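Local coordinates for putative Lipoprotein (Shewanella oneidensis, PDB 3U24), which is of unknown function but binds zinc and calcium ions and is a putative lipoprotein of the DUF885 family, probably related to metallopeptidases, at residues Val145-Arg148 / Met149-Ile152; Thr208-Asp211 / Ile212-Ala216. One frame throughout, in Å; residues are numbered along the deposited sequence.

From the N terminus, contact 1 comes first, at residues 145-152, where helix 138-148 ends and a tight turn leads into helix 152-162. Contact 2 follows in series at residues 208-216, inside the long helix 200-234. Each is local, made of consecutive residues, so neither closes a long loop and they do not cross. The centres of contact 1 and contact 2 lie about 10 Å apart. They touch directly, through the guanidinium of Arg209 in contact 2, which reaches a backbone carbonyl of contact 1, and through apolar packing beside it. Together they tie the corner between helices 138-148 and 152-162 to helix 200-234.

Contact 1 (Val145-Arg148 / Met149-Ile152); sequences VLAR and MENI. With EDO (1,2-ethanediol), chain Y; EDO (1,2-ethanediol), chain P.
Val145 O accepts an i to i+4 bond near the end of helix 138-148, from Met149 N at 3.0 Å, and a type I beta turn from Met149 to Ile152 then leads into helix 152-162. One step on, Glu150 N makes an i to i+3 bond to Ala147 O at 3.2 Å, standing well above the carbonyl plane (57° out of it). Leu146 O is taken instead by Arg209 NH1 from helix 200-234. A water links the next pair, donating to Arg148 O and accepting from Asn151 N, while Ile152 N closes the turn on Met149 O. Glu150 O faces a 1,2-ethanediol, probably from the crystallisation liquor.

The side chain of Met149, a selenomethionine, runs back along the helix, with CG beside the backbone N (chi1 -72°). This sets Met149 CG 3.3 Å from Val145 O, and the bend at SE brings CE to 3.9 Å from Leu146 CA; the side chain also packs on Phe127 and Phe206. Arg148 leaves roughly at right angles to it as an extended chain, NH1 donating to Asp53 O and NH2 to Thr42 OG1. At the edge of this guanidinium, Arg148 NH2 also meets O2 of a second ethanediol at 3.1 Å.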
loop_
_atom_site.group_PDB
_atom_site.type_symbol
_atom_site.label_atom_id
_atom_site.label_comp_id
_atom_site.label_asym_id
_atom_site.label_seq_id
_atom_site.Cartn_x
_atom_site.Cartn_y
_atom_site.Cartn_z
ATOM N N VAL A 145 22.578 -5.899 -16.469
ATOM C CA VAL A 145 23.238 -5.012 -15.522
ATOM C C VAL A 145 24.451 -4.304 -16.193
ATOM O O VAL A 145 24.666 -3.092 -16.020
ATOM C CB VAL A 145 23.730 -5.822 -14.307
ATOM C CG1 VAL A 145 24.649 -4.978 -13.434
ATOM C CG2 VAL A 145 22.528 -6.332 -13.531
ATOM N N LEU A 146 25.226 -5.080 -16.965
ATOM C CA LEU A 146 26.352 -4.504 -17.692
ATOM C C LEU A 146 25.880 -3.269 -18.501
ATOM O O LEU A 146 26.455 -2.207 -18.348
ATOM C CB LEU A 146 27.064 -5.553 -18.582
ATOM C CG LEU A 146 28.273 -5.165 -19.440
ATOM C CD1 LEU A 146 29.385 -4.600 -18.561
ATOM C CD2 LEU A 146 28.752 -6.391 -20.203
ATOM N N ALA A 147 24.787 -3.408 -19.266
ATOM C CA ALA A 147 24.269 -2.337 -20.116
ATOM C C ALA A 147 23.636 -1.231 -19.280
ATOM O O ALA A 147 23.797 -0.031 -19.571
ATOM C CB ALA A 147 23.263 -2.886 -21.183
ATOM N N ARG A 148 22.926 -1.612 -18.228
ATOM C CA ARG A 148 22.208 -0.628 -17.415
ATOM C C ARG A 148 23.139 0.322 -16.638
ATOM O O ARG A 148 22.750 1.433 -16.273
ATOM C CB ARG A 148 21.225 -1.358 -16.481
ATOM C CG ARG A 148 20.169 -0.500 -15.785
ATOM C CD ARG A 148 19.347 -1.308 -14.767
ATOM N NE ARG A 148 18.254 -0.511 -14.227
ATOM C CZ ARG A 148 17.065 -0.396 -14.823
ATOM N NH1 ARG A 148 16.788 -1.080 -15.955
ATOM N NH2 ARG A 148 16.136 0.388 -14.283
HETATM N N MSE A 149 24.356 -0.138 -16.343
HETATM C CA MSE A 149 25.353 0.706 -15.675
HETATM C C MSE A 149 25.886 1.896 -16.522
HETATM O O MSE A 149 26.335 2.906 -15.937
HETATM C CB MSE A 149 26.537 -0.136 -15.155
HETATM C CG MSE A 149 26.191 -0.998 -13.951
HETATM SE SE MSE A 149 27.796 -1.824 -13.170
HETATM C CE MSE A 149 28.353 -2.854 -14.747
ATOM N N GLU A 150 25.803 1.775 -17.856
ATOM C CA GLU A 150 26.371 2.759 -18.798
ATOM C C GLU A 150 26.050 4.159 -18.374
ATOM O O GLU A 150 26.958 4.964 -18.195
ATOM C CB GLU A 150 25.826 2.606 -20.224
ATOM C CG GLU A 150 26.623 1.689 -21.161
ATOM C CD GLU A 150 25.898 1.358 -22.491
ATOM O OE1 GLU A 150 24.905 0.545 -22.474
ATOM O OE2 GLU A 150 26.353 1.897 -23.548
ATOM N N ASN A 151 24.765 4.425 -18.172
ATOM C CA ASN A 151 24.275 5.786 -17.890
ATOM C C ASN A 151 24.045 6.188 -16.432
ATOM O O ASN A 151 23.394 7.185 -16.168
ATOM C CB ASN A 151 23.048 6.075 -18.773
ATOM C CG ASN A 151 23.455 6.192 -20.241
ATOM O OD1 ASN A 151 24.493 6.805 -20.538
ATOM N ND2 ASN A 151 22.753 5.518 -21.127
ATOM N N ILE A 152 24.659 5.487 -15.509
ATOM C CA ILE A 152 24.543 5.883 -14.120
ATOM C C ILE A 152 25.053 7.310 -13.845
ATOM O O ILE A 152 24.402 8.037 -13.097
ATOM C CB ILE A 152 25.166 4.844 -13.141
ATOM C CG1 ILE A 152 24.260 3.610 -13.092
ATOM C CG2 ILE A 152 25.377 5.441 -11.746
ATOM C CD1 ILE A 152 24.803 2.404 -12.354
HETATM C C1 EDO Y . 27.418 7.566 -20.547
HETATM O O1 EDO Y . 27.994 6.463 -19.818
HETATM C C2 EDO Y . 26.791 8.691 -19.693
HETATM O O2 EDO Y . 26.730 8.428 -18.269
HETATM C C1 EDO P . 14.727 2.622 -10.605
HETATM O O1 EDO P . 15.752 2.338 -9.637
HETATM C C2 EDO P . 15.178 3.625 -11.687
HETATM O O2 EDO P . 16.077 2.967 -12.579
HETATM O O HOH W 1 22.512 3.103 -18.599
#

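Contact 2 (Thr208-Asp211 / Ile212-Ala216); sequences TRFD and IASKA
Phe210 O is gripped by two donors of Ser214, the backbone N at 2.9 Å and the hydroxyl OG at 2.8 Å. They reach the carbonyl from opposite faces of its plane, each tilted 30° from it, so the oxygen is shared between the helical i to i+4 bond and a serine side chain folded back onto the preceding turn. The torsion of Ser214 makes this possible: OG lies beside its own backbone N (chi1 -62°), pointing down the helix toward residue 210. Ser214 OG also sits over one face of the Phe210 ring, 3.5 Å from Phe210 CE1, so the hydroxyl bonds to the carbonyl while resting over the ring of the same residue.

Regular alpha-helical bonding frames this pair. Ile212 N donates to Thr208 O in a nearly straight bond, Ala213 N to Arg209 O, and Lys215 N to Asp211 O. Ile212 carries CG1 beside its backbone N, which lays that branch along the previous turn, 3.6 Å from Thr208 O, and brings CD1 near Thr208 CG2. Asp211 OD1 lies at the edge of the Phe210 ring, in its plane, and forms a salt bridge with Lys207 one turn earlier.

The segment lies in the first half of helix 200-234, away from the metal sites. Phe210 packs on Met149 and Phe185, and Ser214 touches Phe182; Ala213 rests on Ile152, while Ile212 and Ala216 meet Pro153, so this helix lies against the start of helix 152-162 and the loops beside it.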
loop_
_atom_site.group_PDB
_atom_site.type_symbol
_atom_site.label_atom_id
_atom_site.label_comp_id
_atom_site.label_asym_id
_atom_site.label_seq_id
_atom_site.Cartn_x
_atom_site.Cartn_y
_atom_site.Cartn_z
ATOM N N THR A 208 35.258 -1.959 -15.303
ATOM C CA THR A 208 35.393 -0.576 -15.714
ATOM C C THR A 208 34.062 0.157 -15.417
ATOM O O THR A 208 34.050 1.178 -14.740
ATOM C CB THR A 208 35.771 -0.498 -17.218
ATOM O OG1 THR A 208 37.028 -1.186 -17.440
ATOM C CG2 THR A 208 35.845 0.981 -17.724
ATOM N N ARG A 209 32.935 -0.358 -15.890
ATOM C CA ARG A 209 31.678 0.355 -15.655
ATOM C C ARG A 209 31.307 0.426 -14.187
ATOM O O ARG A 209 30.727 1.418 -13.764
ATOM C CB ARG A 209 30.538 -0.258 -16.438
ATOM C CG ARG A 209 30.597 0.101 -17.885
ATOM C CD ARG A 209 29.295 -0.232 -18.594
ATOM N NE ARG A 209 29.486 0.055 -19.992
ATOM C CZ ARG A 209 28.886 -0.569 -20.988
ATOM N NH1 ARG A 209 27.988 -1.545 -20.774
ATOM N NH2 ARG A 209 29.188 -0.212 -22.240
ATOM N N PHE A 210 31.673 -0.593 -13.417
ATOM C CA PHE A 210 31.298 -0.668 -11.992
ATOM C C PHE A 210 32.075 0.373 -11.191
ATOM O O PHE A 210 31.552 0.963 -10.235
ATOM C CB PHE A 210 31.567 -2.061 -11.483
ATOM C CG PHE A 210 31.302 -2.276 -10.012
ATOM C CD1 PHE A 210 32.225 -1.928 -9.067
ATOM C CD2 PHE A 210 30.156 -2.947 -9.590
ATOM C CE1 PHE A 210 31.991 -2.169 -7.711
ATOM C CE2 PHE A 210 29.928 -3.206 -8.241
ATOM C CZ PHE A 210 30.850 -2.804 -7.299
ATOM N N ASP A 211 33.332 0.584 -11.561
ATOM C CA ASP A 211 34.139 1.574 -10.885
ATOM C C ASP A 211 33.605 2.960 -11.263
ATOM O O ASP A 211 33.449 3.833 -10.416
ATOM C CB ASP A 211 35.598 1.484 -11.321
ATOM C CG ASP A 211 36.296 0.211 -10.860
ATOM O OD1 ASP A 211 35.849 -0.475 -9.898
ATOM O OD2 ASP A 211 37.338 -0.083 -11.502
ATOM N N ILE A 212 33.326 3.181 -12.537
ATOM C CA ILE A 212 32.710 4.467 -12.904
ATOM C C ILE A 212 31.373 4.667 -12.136
ATOM O O ILE A 212 31.109 5.753 -11.630
ATOM C CB ILE A 212 32.504 4.590 -14.410
ATOM C CG1 ILE A 212 33.855 4.725 -15.116
ATOM C CG2 ILE A 212 31.621 5.781 -14.769
ATOM C CD1 ILE A 212 33.741 4.490 -16.617
ATOM N N ALA A 213 30.567 3.610 -12.016
ATOM C CA ALA A 213 29.259 3.735 -11.351
ATOM C C ALA A 213 29.400 4.061 -9.874
ATOM O O ALA A 213 28.705 4.939 -9.395
ATOM C CB ALA A 213 28.401 2.477 -11.530
ATOM N N SER A 214 30.264 3.308 -9.184
ATOM C CA SER A 214 30.557 3.498 -7.769
ATOM C C SER A 214 31.038 4.909 -7.448
ATOM O O SER A 214 30.632 5.500 -6.479
ATOM C CB SER A 214 31.641 2.516 -7.315
ATOM O OG SER A 214 31.140 1.201 -7.489
ATOM N N LYS A 215 31.957 5.399 -8.251
ATOM C CA LYS A 215 32.414 6.774 -8.149
ATOM C C LYS A 215 31.229 7.773 -8.264
ATOM O O LYS A 215 31.097 8.650 -7.440
ATOM C CB LYS A 215 33.451 7.026 -9.235
ATOM C CG LYS A 215 34.003 8.437 -9.314
ATOM C CD LYS A 215 34.967 8.610 -10.506
ATOM C CE LYS A 215 35.695 9.952 -10.463
ATOM N NZ LYS A 215 36.468 10.065 -9.181
ATOM N N ALA A 216 30.375 7.606 -9.273
ATOM C CA ALA A 216 29.254 8.494 -9.478
ATOM C C ALA A 216 28.260 8.454 -8.307
ATOM O O ALA A 216 27.716 9.471 -7.939
ATOM C CB ALA A 216 28.534 8.183 -10.795
#